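Local coordinates for protein fimbrial subunit type 1 (Actinomyces oris, PDB 3UXF) that serves as the major structural subunit of the type 1 fimbriae that Actinomyces oris anchors in its cell wall, at residues Gly34-Asp38 with Lys169-Asn173; Val157-Met161 with Tyr172-Val176; Ser197-Tyr203 with Ala302-Val308; Ile357-Thr361 with Thr414-Thr419; Lys371-Gln376 with Lys451-Tyr456. All coordinates share one frame; numbering follows the deposited sequence.

Contact 1. Residues Gly34-Asp38 with Lys169-Asn173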
# COMPACT_ATOMS: atom_id res chain seq x y z
N GLY A 34 15.27 33.14 36.25
CA GLY A 34 14.61 32.07 35.53
C GLY A 34 13.60 32.57 34.52
O GLY A 34 13.26 31.84 33.59
N SER A 35 13.11 33.80 34.69
CA SER A 35 11.99 34.25 33.87
C SER A 35 12.43 34.89 32.57
O SER A 35 11.64 34.99 31.63
CB SER A 35 11.15 35.27 34.64
OG SER A 35 10.66 34.72 35.87
N THR A 36 13.67 35.37 32.54
CA THR A 36 14.22 35.99 31.35
C THR A 36 15.22 35.06 30.69
O THR A 36 15.64 34.07 31.31
CB THR A 36 14.84 37.37 31.71
OG1 THR A 36 15.86 37.17 32.70
CG2 THR A 36 13.73 38.28 32.27
N ILE A 37 15.59 35.35 29.45
CA ILE A 37 16.46 34.44 28.71
C ILE A 37 17.91 34.60 29.10
O ILE A 37 18.46 35.71 29.11
CB ILE A 37 16.25 34.60 27.21
CG1 ILE A 37 14.85 34.06 26.85
CG2 ILE A 37 17.34 33.89 26.44
CD1 ILE A 37 14.50 34.11 25.41
N ASP A 38 18.52 33.48 29.47
CA ASP A 38 19.94 33.47 29.81
C ASP A 38 20.79 33.30 28.54
O ASP A 38 20.80 32.23 27.95
CB ASP A 38 20.22 32.36 30.84
CG ASP A 38 21.70 32.16 31.10
OD1 ASP A 38 22.51 32.99 30.68
OD2 ASP A 38 22.04 31.15 31.77
N LYS A 169 8.20 28.83 32.88
CA LYS A 169 9.51 28.26 32.56
C LYS A 169 9.94 28.41 31.11
O LYS A 169 9.14 28.23 30.19
CB LYS A 169 9.52 26.77 32.90
CG LYS A 169 9.48 26.45 34.38
CD LYS A 169 9.70 24.96 34.61
CE LYS A 169 9.96 24.66 36.07
NZ LYS A 169 10.96 25.60 36.66
N TRP A 170 11.21 28.72 30.92
CA TRP A 170 11.83 28.70 29.62
C TRP A 170 12.43 27.31 29.51
O TRP A 170 13.14 26.87 30.41
CB TRP A 170 12.95 29.74 29.53
CG TRP A 170 12.53 31.13 29.18
CD1 TRP A 170 12.61 32.23 29.98
CD2 TRP A 170 11.98 31.59 27.93
NE1 TRP A 170 12.14 33.34 29.32
CE2 TRP A 170 11.75 32.97 28.06
CE3 TRP A 170 11.67 30.96 26.73
CZ2 TRP A 170 11.21 33.74 27.03
CZ3 TRP A 170 11.13 31.72 25.71
CH2 TRP A 170 10.91 33.10 25.86
N ASN A 171 12.14 26.60 28.42
CA ASN A 171 12.68 25.26 28.23
C ASN A 171 13.85 25.31 27.25
O ASN A 171 13.67 25.61 26.08
CB ASN A 171 11.59 24.32 27.72
CG ASN A 171 12.13 22.95 27.34
OD1 ASN A 171 13.17 22.53 27.84
ND2 ASN A 171 11.42 22.27 26.46
N TYR A 172 15.05 25.01 27.75
CA TYR A 172 16.25 25.08 26.93
C TYR A 172 16.63 23.75 26.30
O TYR A 172 17.58 23.67 25.52
CB TYR A 172 17.43 25.61 27.76
CG TYR A 172 17.28 27.04 28.22
CD1 TYR A 172 17.85 28.08 27.50
CD2 TYR A 172 16.58 27.35 29.38
CE1 TYR A 172 17.72 29.39 27.92
CE2 TYR A 172 16.45 28.66 29.80
CZ TYR A 172 17.02 29.67 29.06
OH TYR A 172 16.89 30.98 29.48
N ASN A 173 15.89 22.70 26.63
CA ASN A 173 16.13 21.38 26.06
C ASN A 173 14.88 20.97 25.30
O ASN A 173 13.99 20.33 25.85
CB ASN A 173 16.45 20.38 27.18
CG ASN A 173 17.68 20.77 27.96
OD1 ASN A 173 17.59 21.17 29.12
ND2 ASN A 173 18.84 20.67 27.33
O HOH W 1 15.78 31.33 31.78
O HOH W 2 12.73 29.32 33.32
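The irregular N-terminal arm of the pilin lies against the start of strand 170-176 in the first domain, where Ser35, Ile37 and Asp38 meet the rings of Trp170 and Tyr172. Ile37 crosses the indole at about a right angle. Its CG1 lies 3.8 Å from the centroid of the five-membered ring of Trp170, a CH-pi contact over one face, and its CD1 extends the overlap to 3.7 Å from CZ2 of Trp170. CG1 can turn to the ring because it stands beside the backbone N of Ile37, anti to the carbonyl carbon (chi1 -69°). At the pyrrole edge of the same indole, NE1 of Trp170 donates to O of Ser35 at 2.9 Å. That bond is bent, with an N-H...O angle of 132°, and the donor stands above the carbonyl plane instead of on a lone pair. Straighter by far is the bond from N of Asp38 to OH of Tyr172, 3.0 Å at 175°. This hydroxyl also gives a hydrogen bond to water 1, which donates to O of Gly34 and O of Thr36. Water 2 joins N of Trp170 to O of Gly34, so the glycine carbonyl is gripped by two waters. Outside the segments, Trp94 meets the Trp170 ring and Asp38 OD1 bonds to Asp40 N. Ile37 over the indole and two direct hydrogen bonds thus hold the arm on the surface of the N-terminal pilin domain.

Contact 2. Residues Val157-Met161 with Tyr172-Val176; sequences VTLPM and YNVHV
Pro160 and Val174 carry a packing contact between strands 155-159 and 170-176, which belong to different sheets of the N-terminal domain. The strand axes run at 163°, nearly antiparallel, and approach closely, to 7.8 Å, where the chain passes from one sheet to the other through the cis-Pro160 corner. The CH-pi part lies at one end. Pro160 sits side by side with the Tyr172 ring, its CB 3.8 Å from the ring centroid and 13° off the normal, hence over the centre of one face. CG of Pro160 shifts toward the rim, 3.6 Å from CE1 of Tyr172.

The aliphatic part gathers round Val174. Its CG1, anti to the backbone N (chi1 178°), touches both SD of Met161 at 3.7 Å and CG2 of Val157 at 3.8 Å, while its CG2 faces CD1 of Leu159 at 3.6 Å. CG2 of Val157 is shared, also touching CG1 of Val176 at 3.9 Å.

As for polar bonds, OG1 of Thr158 donates to O of Pro160 at 2.9 Å within the segment, Val157 pairs through its backbone with Tyr138 and Val174 with Thr44, and Met161 pairs with Asn171, just before the second segment. The direct contact between the segments is apolar and CH-pi, so it probably rests on dispersion and the exclusion of water, with the Met161-Asn171 backbone bond beside it.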
# COMPACT_ATOMS: atom_id res chain seq x y z
N VAL A 157 12.43 26.29 14.99
CA VAL A 157 12.35 26.05 16.42
C VAL A 157 13.13 27.15 17.14
O VAL A 157 14.08 27.70 16.56
CB VAL A 157 12.89 24.66 16.75
CG1 VAL A 157 14.39 24.56 16.48
CG2 VAL A 157 12.52 24.26 18.16
N THR A 158 12.73 27.49 18.36
CA THR A 158 13.51 28.40 19.17
C THR A 158 14.11 27.63 20.36
O THR A 158 13.44 26.76 20.92
CB THR A 158 12.68 29.60 19.70
OG1 THR A 158 11.59 29.18 20.54
CG2 THR A 158 12.08 30.37 18.54
N LEU A 159 15.33 27.98 20.72
CA LEU A 159 15.94 27.53 21.97
C LEU A 159 16.22 28.78 22.76
O LEU A 159 17.05 29.59 22.35
CB LEU A 159 17.29 26.90 21.67
CG LEU A 159 17.41 25.45 21.18
CD1 LEU A 159 16.11 24.65 20.85
CD2 LEU A 159 18.61 25.20 20.24
N PRO A 160 15.54 28.97 23.91
CA PRO A 160 14.52 28.12 24.51
C PRO A 160 13.14 28.36 23.91
O PRO A 160 12.96 29.24 23.04
CB PRO A 160 14.51 28.57 25.97
CG PRO A 160 14.81 30.08 25.85
CD PRO A 160 15.77 30.20 24.69
N MET A 161 12.17 27.56 24.37
CA MET A 161 10.75 27.75 24.12
C MET A 161 10.14 28.02 25.46
O MET A 161 10.66 27.54 26.47
CB MET A 161 10.12 26.42 23.63
CG MET A 161 10.33 26.16 22.17
SD MET A 161 9.45 24.64 21.78
CE MET A 161 7.78 25.19 22.03
N TYR A 172 15.05 25.01 27.75
CA TYR A 172 16.25 25.08 26.93
C TYR A 172 16.63 23.75 26.30
O TYR A 172 17.58 23.67 25.52
CB TYR A 172 17.43 25.61 27.76
CG TYR A 172 17.28 27.04 28.22
CD1 TYR A 172 17.85 28.08 27.50
CD2 TYR A 172 16.58 27.35 29.38
CE1 TYR A 172 17.72 29.39 27.92
CE2 TYR A 172 16.45 28.66 29.80
CZ TYR A 172 17.02 29.67 29.06
OH TYR A 172 16.89 30.98 29.48
N ASN A 173 15.89 22.70 26.63
CA ASN A 173 16.13 21.38 26.06
C ASN A 173 14.88 20.97 25.30
O ASN A 173 13.99 20.33 25.85
CB ASN A 173 16.45 20.38 27.18
CG ASN A 173 17.68 20.77 27.96
OD1 ASN A 173 17.59 21.17 29.12
ND2 ASN A 173 18.84 20.67 27.33
N VAL A 174 14.81 21.42 24.06
CA VAL A 174 13.61 21.27 23.26
C VAL A 174 13.54 19.96 22.49
O VAL A 174 14.53 19.51 21.92
CB VAL A 174 13.46 22.45 22.28
CG1 VAL A 174 12.24 22.28 21.41
CG2 VAL A 174 13.40 23.76 23.05
N HIS A 175 12.36 19.35 22.50
CA HIS A 175 12.11 18.12 21.78
C HIS A 175 11.06 18.42 20.72
O HIS A 175 10.03 19.01 21.01
CB HIS A 175 11.60 17.04 22.72
CG HIS A 175 12.65 16.49 23.63
ND1 HIS A 175 13.21 15.25 23.45
CD2 HIS A 175 13.25 17.02 24.72
CE1 HIS A 175 14.11 15.03 24.39
NE2 HIS A 175 14.16 16.09 25.17
N VAL A 176 11.33 18.01 19.49
CA VAL A 176 10.39 18.24 18.41
C VAL A 176 10.07 16.95 17.66
O VAL A 176 10.94 16.10 17.46
CB VAL A 176 10.90 19.31 17.42
CG1 VAL A 176 10.89 20.68 18.07
CG2 VAL A 176 12.29 18.96 16.94

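Contact 3. Residues Ser197-Tyr203 with Ala302-Val308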
# COMPACT_ATOMS: atom_id res chain seq x y z
N SER A 197 -9.42 -18.69 -10.69
CA SER A 197 -8.13 -18.19 -11.15
C SER A 197 -8.21 -17.87 -12.63
O SER A 197 -8.87 -18.56 -13.41
CB SER A 197 -7.00 -19.20 -10.87
OG SER A 197 -7.26 -20.46 -11.50
N GLY A 198 -7.48 -16.82 -12.97
CA GLY A 198 -7.43 -16.37 -14.35
C GLY A 198 -8.39 -15.25 -14.67
O GLY A 198 -8.30 -14.65 -15.74
N ARG A 199 -9.33 -14.96 -13.78
CA ARG A 199 -10.21 -13.83 -13.96
C ARG A 199 -9.48 -12.53 -13.60
O ARG A 199 -8.50 -12.52 -12.84
CB ARG A 199 -11.44 -13.98 -13.06
CG ARG A 199 -12.19 -15.31 -13.24
CD ARG A 199 -12.55 -15.56 -14.69
NE ARG A 199 -13.77 -14.80 -15.04
CZ ARG A 199 -14.36 -14.85 -16.24
NH1 ARG A 199 -13.86 -15.61 -17.20
NH2 ARG A 199 -15.45 -14.12 -16.47
N ASP A 200 -9.98 -11.43 -14.16
CA ASP A 200 -9.35 -10.12 -14.00
C ASP A 200 -9.23 -9.71 -12.54
O ASP A 200 -10.18 -9.89 -11.78
CB ASP A 200 -10.21 -9.08 -14.71
CG ASP A 200 -10.27 -9.28 -16.23
OD1 ASP A 200 -9.48 -10.07 -16.79
OD2 ASP A 200 -11.15 -8.64 -16.86
N ILE A 201 -8.11 -9.10 -12.18
CA ILE A 201 -7.94 -8.56 -10.83
C ILE A 201 -7.62 -7.07 -10.98
O ILE A 201 -6.90 -6.69 -11.89
CB ILE A 201 -6.81 -9.32 -10.09
CG1 ILE A 201 -7.33 -10.73 -9.69
CG2 ILE A 201 -6.29 -8.53 -8.85
CD1 ILE A 201 -6.27 -11.65 -9.07
N THR A 202 -8.13 -6.22 -10.10
CA THR A 202 -7.88 -4.79 -10.24
C THR A 202 -6.98 -4.30 -9.10
O THR A 202 -7.24 -4.61 -7.93
CB THR A 202 -9.17 -3.97 -10.13
OG1 THR A 202 -10.15 -4.45 -11.08
CG2 THR A 202 -8.90 -2.50 -10.43
N TYR A 203 -5.94 -3.56 -9.44
CA TYR A 203 -5.10 -2.93 -8.42
C TYR A 203 -5.30 -1.43 -8.39
O TYR A 203 -5.47 -0.79 -9.44
CB TYR A 203 -3.63 -3.20 -8.72
CG TYR A 203 -3.22 -4.66 -8.53
CD1 TYR A 203 -3.37 -5.29 -7.30
CD2 TYR A 203 -2.65 -5.38 -9.57
CE1 TYR A 203 -2.98 -6.58 -7.10
CE2 TYR A 203 -2.24 -6.70 -9.37
CZ TYR A 203 -2.41 -7.30 -8.15
OH TYR A 203 -2.01 -8.61 -7.96
N ALA A 302 -5.18 -6.00 -14.02
CA ALA A 302 -4.29 -7.12 -14.22
C ALA A 302 -5.02 -8.26 -14.91
O ALA A 302 -6.10 -8.66 -14.50
CB ALA A 302 -3.74 -7.59 -12.89
N LYS A 303 -4.41 -8.78 -15.97
CA LYS A 303 -5.01 -9.86 -16.75
C LYS A 303 -4.06 -11.02 -16.79
O LYS A 303 -2.83 -10.84 -16.69
CB LYS A 303 -5.18 -9.36 -18.18
CG LYS A 303 -6.09 -8.14 -18.35
CD LYS A 303 -7.53 -8.47 -18.19
CE LYS A 303 -8.43 -7.35 -18.74
NZ LYS A 303 -8.54 -6.08 -17.92
N PHE A 304 -4.61 -12.22 -17.00
CA PHE A 304 -3.84 -13.45 -16.96
C PHE A 304 -4.21 -14.34 -18.14
O PHE A 304 -5.30 -14.24 -18.67
CB PHE A 304 -4.18 -14.25 -15.68
CG PHE A 304 -3.99 -13.44 -14.41
CD1 PHE A 304 -2.76 -13.35 -13.82
CD2 PHE A 304 -5.09 -12.80 -13.84
CE1 PHE A 304 -2.58 -12.58 -12.64
CE2 PHE A 304 -4.92 -12.04 -12.67
CZ PHE A 304 -3.67 -11.94 -12.09
N ASP A 305 -3.32 -15.26 -18.48
CA ASP A 305 -3.79 -16.40 -19.28
C ASP A 305 -4.75 -17.18 -18.40
O ASP A 305 -4.49 -17.34 -17.19
CB ASP A 305 -2.62 -17.29 -19.67
CG ASP A 305 -1.70 -16.63 -20.66
OD1 ASP A 305 -2.21 -15.90 -21.56
OD2 ASP A 305 -0.47 -16.85 -20.56
N ALA A 306 -5.80 -17.71 -18.99
CA ALA A 306 -6.79 -18.46 -18.22
C ALA A 306 -6.17 -19.55 -17.38
O ALA A 306 -6.58 -19.72 -16.23
CB ALA A 306 -7.88 -19.03 -19.13
N ALA A 307 -5.18 -20.28 -17.89
CA ALA A 307 -4.64 -21.40 -17.13
C ALA A 307 -3.48 -21.04 -16.23
O ALA A 307 -2.73 -21.92 -15.82
CB ALA A 307 -4.25 -22.54 -18.08
N VAL A 308 -3.36 -19.74 -15.89
CA VAL A 308 -2.27 -19.28 -15.04
C VAL A 308 -2.14 -20.09 -13.76
O VAL A 308 -3.14 -20.43 -13.14
CB VAL A 308 -2.46 -17.81 -14.67
CG1 VAL A 308 -3.81 -17.58 -13.95
CG2 VAL A 308 -1.31 -17.29 -13.81
O HOH W 3 -5.74 -20.59 -13.77
O HOH W 4 -7.57 -12.11 -16.74
O HOH W 5 -7.95 -15.41 -18.38
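Phe304 presents the edge of its ring to the opposite backbone: O of Arg199 lies near the ring plane, 3.6 Å from CD2 of Phe304, and O of Gly198 is at the same edge, where ring hydrogens can face the carbonyl oxygens. CD1 of Ile201 meets this ring obliquely, 3.9 Å from CE2 of Phe304. The other flat group, Tyr203, has CG2 of Ile201 over one face, offset toward the rim, and CB of Ala302 approaching it obliquely at 3.9 Å from CE2 of Tyr203. Leu314, on strand 312-321, touches both rings and Ile201, which places them in the interior of the central beta sandwich.

Here strands 201-208 and 295-302 are neighbours in an antiparallel sheet, and Ile201 with Ala302 form a hydrogen-bonded pair. N of Ile201 donates to O of Ala302 at 168°, and the return bond, from N of Ala302 to O of Ile201, is 2.8 Å long and less straight.

Beyond this pair the backbones are joined through water. Water 4 accepts from N of Phe304 and donates to O of Gly198 and OD1 of Asp200; water 5 links the carbonyls of Gly198 and Phe304. On the exposed side, Asp200 and Lys303 may form a long salt bridge (OD2 of Asp200 to NZ of Lys303, 3.8 Å), though the placing of these side chains is doubtful. A type I turn from Asp305 to Val308 then brings CG1 of Val308, set between the backbone N and the carbonyl carbon (chi1 58°), to 3.8 Å from CA of Gly198. Water 3 accepts from OG of Ser197, which also bonds to N of Tyr424, and donates to O of Ala306 and O of Val308.

Contact 4. Residues Ile357-Thr361 with Thr414-Thr419; sequences ILTKT and TAGQGT. Unlike the reference sequence in segment 357-361: Ile357 (reference Val).
Lys360 and Gly418 join the backbones by one nearly linear bond, N of Lys360 to O of Gly418 at 2.8 Å and 171°, beside an antiparallel non-hydrogen-bonded pair of Thr359 and Thr419. There O of Leu358 also takes a CA-H...O contact from CA of Thr419 at 3.1 Å. The loop itself is shaped by a G1 beta bulge: Gly418, at positive phi (72°), and Thr419 both face Ala415. Among the side chains, Thr414 points its methyl at the strand, CG2 lying 3.9 Å from CB of Lys360 and 4.1 Å from CD2 of Leu358, while its hydroxyl bonds to O of Tyr372. On another side of the strand Thr359 and Thr419 lie side by side, OG1 of Thr359 3.8 Å from CG2 of Thr419. Lys360 starts with CG anti to the backbone N (chi1 -176°), then bends twice, so that NZ donates to O of Thr361 at 3.2 Å. The same NZ is covalently linked to CG of Asp484 on strand 478-484. A buried lysine joined to a neighbouring strand in this way is the intramolecular isopeptide bond characteristic of prealbumin-like pilin domains.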
# COMPACT_ATOMS: atom_id res chain seq x y z
N ILE A 357 -8.69 -30.73 -4.42
CA ILE A 357 -8.67 -32.09 -4.98
C ILE A 357 -9.98 -32.76 -4.61
O ILE A 357 -10.27 -32.92 -3.42
CB ILE A 357 -7.50 -32.94 -4.46
CG1 ILE A 357 -6.18 -32.30 -4.88
CG2 ILE A 357 -7.55 -34.32 -5.07
CD1 ILE A 357 -4.93 -32.93 -4.20
N LEU A 358 -10.79 -33.11 -5.61
CA LEU A 358 -12.09 -33.71 -5.37
C LEU A 358 -11.91 -35.21 -5.53
O LEU A 358 -11.49 -35.67 -6.60
CB LEU A 358 -13.08 -33.15 -6.38
CG LEU A 358 -14.57 -33.49 -6.25
CD1 LEU A 358 -15.36 -32.60 -7.24
CD2 LEU A 358 -14.85 -34.94 -6.56
N THR A 359 -12.22 -35.97 -4.48
CA THR A 359 -12.25 -37.43 -4.56
C THR A 359 -13.68 -37.92 -4.57
O THR A 359 -14.49 -37.57 -3.70
CB THR A 359 -11.54 -38.08 -3.37
OG1 THR A 359 -10.16 -37.71 -3.41
CG2 THR A 359 -11.66 -39.63 -3.43
N LYS A 360 -14.02 -38.73 -5.57
CA LYS A 360 -15.36 -39.26 -5.70
C LYS A 360 -15.41 -40.69 -5.20
O LYS A 360 -14.57 -41.52 -5.56
CB LYS A 360 -15.83 -39.20 -7.15
CG LYS A 360 -17.27 -39.65 -7.36
CD LYS A 360 -18.25 -38.63 -6.83
CE LYS A 360 -19.67 -38.94 -7.27
NZ LYS A 360 -20.25 -40.08 -6.52
N THR A 361 -16.39 -40.98 -4.37
CA THR A 361 -16.58 -42.33 -3.86
C THR A 361 -18.07 -42.64 -3.79
O THR A 361 -18.89 -41.92 -4.35
CB THR A 361 -15.91 -42.52 -2.48
OG1 THR A 361 -15.84 -43.92 -2.18
CG2 THR A 361 -16.70 -41.82 -1.40
N THR A 414 -14.10 -36.44 -13.02
CA THR A 414 -13.22 -37.37 -12.32
C THR A 414 -12.61 -38.38 -13.29
O THR A 414 -13.27 -38.85 -14.24
CB THR A 414 -13.90 -38.12 -11.17
OG1 THR A 414 -15.09 -38.78 -11.63
CG2 THR A 414 -14.25 -37.13 -10.02
N ALA A 415 -11.34 -38.70 -13.04
CA ALA A 415 -10.59 -39.64 -13.87
C ALA A 415 -9.51 -40.30 -13.02
O ALA A 415 -9.30 -39.95 -11.85
CB ALA A 415 -9.94 -38.87 -15.00
N GLY A 416 -8.79 -41.26 -13.60
CA GLY A 416 -7.77 -41.92 -12.82
C GLY A 416 -8.38 -42.80 -11.74
O GLY A 416 -9.07 -43.77 -12.05
N GLN A 417 -8.12 -42.44 -10.49
CA GLN A 417 -8.66 -43.16 -9.36
C GLN A 417 -9.84 -42.40 -8.74
O GLN A 417 -9.91 -42.22 -7.52
CB GLN A 417 -7.57 -43.36 -8.31
CG GLN A 417 -6.42 -44.23 -8.83
CD GLN A 417 -6.91 -45.62 -9.17
OE1 GLN A 417 -7.42 -46.34 -8.31
NE2 GLN A 417 -6.78 -46.00 -10.44
N GLY A 418 -10.72 -41.91 -9.61
CA GLY A 418 -11.91 -41.19 -9.17
C GLY A 418 -11.65 -39.81 -8.62
O GLY A 418 -12.32 -39.40 -7.66
N THR A 419 -10.70 -39.08 -9.19
CA THR A 419 -10.38 -37.75 -8.65
C THR A 419 -10.35 -36.70 -9.74
O THR A 419 -10.21 -37.00 -10.92
CB THR A 419 -9.01 -37.74 -7.96
OG1 THR A 419 -8.01 -37.97 -8.96
CG2 THR A 419 -8.94 -38.80 -6.89
O HOH W 6 -12.03 -42.63 -5.51

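Contact 5. Residues Lys371-Gln376 with Lys451-Tyr456; sequences KYNGAQ and KAPEGY
Gln376 and Lys451 form an antiparallel hydrogen-bonded pair where strands 376-385 and 444-451 of the prealbumin-like domain meet, and next to it a type II turn, Pro453 to Tyr456, folds against the loop before Gln376. N of Gln376 donates to O of Lys451 at 2.9 Å and 163°; the reverse bond, N of Lys451 to O of Gln376, is longer.

The close packing centres on Pro453. Its CD lies 3.7 Å from CB of Ala375, and its CB rests 3.6 Å from O of Asn373. Alongside, the rings of Tyr372 and Tyr456 meet obliquely, centroids 5.4 Å apart and planes at 49°, with CE1 of Tyr372 3.4 Å from OH of Tyr456. Their hydroxyls bond to the two carboxylate oxygens of Asp364, OD1 for Tyr372 and OD2 for Tyr456, which would restrain how the pair is turned. Pro453 also touches Lys360, the lysine of the isopeptide bond.

The outer side is looser. Lys451 packs its CB and CD beside Gln376 before its end leads away, and NZ of Lys371 stays 6.8 Å from OE1 of Glu454, too far for a salt bridge. Water does the joining: water 8 accepts from N of Glu454 and donates to O of Asn373, while water 7 donates to O of Lys371 at 2.7 Å and to O of Glu454 at 2.6 Å.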
# COMPACT_ATOMS: atom_id res chain seq x y z
N LYS A 371 -14.49 -47.01 -10.91
CA LYS A 371 -15.94 -46.98 -11.00
C LYS A 371 -16.51 -45.60 -10.63
O LYS A 371 -17.68 -45.32 -10.87
CB LYS A 371 -16.55 -48.05 -10.08
CG LYS A 371 -16.25 -49.49 -10.52
CD LYS A 371 -16.93 -49.84 -11.83
CE LYS A 371 -16.44 -51.21 -12.36
NZ LYS A 371 -16.87 -51.46 -13.77
N TYR A 372 -15.67 -44.75 -10.02
CA TYR A 372 -16.09 -43.39 -9.66
C TYR A 372 -15.57 -42.34 -10.65
O TYR A 372 -15.73 -41.13 -10.42
CB TYR A 372 -15.61 -43.06 -8.24
CG TYR A 372 -16.15 -44.05 -7.22
CD1 TYR A 372 -17.51 -44.17 -7.02
CD2 TYR A 372 -15.29 -44.86 -6.49
CE1 TYR A 372 -18.01 -45.10 -6.10
CE2 TYR A 372 -15.77 -45.78 -5.57
CZ TYR A 372 -17.13 -45.89 -5.39
OH TYR A 372 -17.66 -46.77 -4.47
N ASN A 373 -14.96 -42.78 -11.75
CA ASN A 373 -14.61 -41.87 -12.85
C ASN A 373 -15.82 -41.48 -13.68
O ASN A 373 -16.84 -42.18 -13.71
CB ASN A 373 -13.56 -42.54 -13.75
CG ASN A 373 -12.22 -42.67 -13.08
OD1 ASN A 373 -11.90 -41.93 -12.14
ND2 ASN A 373 -11.41 -43.63 -13.56
N GLY A 374 -15.71 -40.33 -14.36
CA GLY A 374 -16.77 -39.84 -15.21
C GLY A 374 -17.85 -39.04 -14.50
O GLY A 374 -18.82 -38.65 -15.12
N ALA A 375 -17.68 -38.81 -13.21
CA ALA A 375 -18.56 -37.90 -12.50
C ALA A 375 -18.15 -36.49 -12.90
O ALA A 375 -16.96 -36.18 -12.99
CB ALA A 375 -18.40 -38.08 -10.97
N GLN A 376 -19.13 -35.64 -13.15
CA GLN A 376 -18.84 -34.24 -13.53
C GLN A 376 -19.40 -33.27 -12.51
O GLN A 376 -20.46 -33.50 -11.90
CB GLN A 376 -19.42 -33.93 -14.92
CG GLN A 376 -18.83 -34.86 -15.97
CD GLN A 376 -19.10 -34.35 -17.36
OE1 GLN A 376 -20.21 -33.93 -17.68
NE2 GLN A 376 -18.06 -34.31 -18.17
N LYS A 451 -23.08 -34.63 -13.49
CA LYS A 451 -23.28 -35.93 -14.13
C LYS A 451 -22.80 -36.99 -13.16
O LYS A 451 -21.66 -36.95 -12.69
CB LYS A 451 -22.50 -36.00 -15.44
CG LYS A 451 -22.74 -37.31 -16.20
CD LYS A 451 -22.39 -37.11 -17.67
CE LYS A 451 -22.86 -38.27 -18.55
NZ LYS A 451 -22.00 -39.46 -18.39
N ALA A 452 -23.69 -37.94 -12.85
CA ALA A 452 -23.29 -39.01 -11.97
C ALA A 452 -22.47 -40.04 -12.70
O ALA A 452 -22.68 -40.25 -13.91
CB ALA A 452 -24.52 -39.66 -11.37
N PRO A 453 -21.52 -40.66 -11.99
CA PRO A 453 -20.80 -41.79 -12.58
C PRO A 453 -21.78 -42.94 -12.82
O PRO A 453 -22.82 -43.03 -12.17
CB PRO A 453 -19.75 -42.14 -11.52
CG PRO A 453 -20.26 -41.58 -10.24
CD PRO A 453 -21.20 -40.46 -10.57
N GLU A 454 -21.47 -43.78 -13.81
CA GLU A 454 -22.39 -44.88 -14.17
C GLU A 454 -22.72 -45.76 -12.95
O GLU A 454 -21.82 -46.19 -12.24
CB GLU A 454 -21.76 -45.73 -15.28
CG GLU A 454 -22.65 -46.85 -15.74
CD GLU A 454 -22.05 -47.54 -16.94
OE1 GLU A 454 -20.89 -47.22 -17.27
OE2 GLU A 454 -22.73 -48.39 -17.56
N GLY A 455 -24.00 -46.02 -12.73
CA GLY A 455 -24.43 -46.86 -11.62
C GLY A 455 -24.72 -46.10 -10.34
O GLY A 455 -24.99 -46.71 -9.30
N TYR A 456 -24.64 -44.77 -10.41
CA TYR A 456 -24.89 -43.92 -9.23
C TYR A 456 -25.91 -42.81 -9.47
O TYR A 456 -26.28 -42.50 -10.61
CB TYR A 456 -23.58 -43.32 -8.72
CG TYR A 456 -22.62 -44.39 -8.32
CD1 TYR A 456 -22.61 -44.89 -7.03
CD2 TYR A 456 -21.78 -44.96 -9.25
CE1 TYR A 456 -21.75 -45.88 -6.66
CE2 TYR A 456 -20.94 -45.98 -8.90
CZ TYR A 456 -20.92 -46.43 -7.61
OH TYR A 456 -20.08 -47.47 -7.27
O HOH W 7 -19.29 -46.76 -12.44
O HOH W 8 -18.89 -43.44 -15.03

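Overall arrangement
The five contacts follow the elongated chain from end to end. Contacts 1 and 2 touch in the N-terminal domain, centres 10 Å apart, and share Tyr172, Asn173 and strand 170-176. Contact 3 comes next, in the central sandwich, its centre about 56 Å from that of contact 2. Contacts 4 and 5 lie in the C-terminal prealbumin-like domain, their centres also 10 Å apart, and their segments alternate along the chain; side-chain to backbone hydrogen bonds through Thr414 and Asn373 bind them together. Contacts 1 and 5 are about 90 Å apart between centres, consistent with beta domains strung in series, a shape suited to a fimbrial subunit.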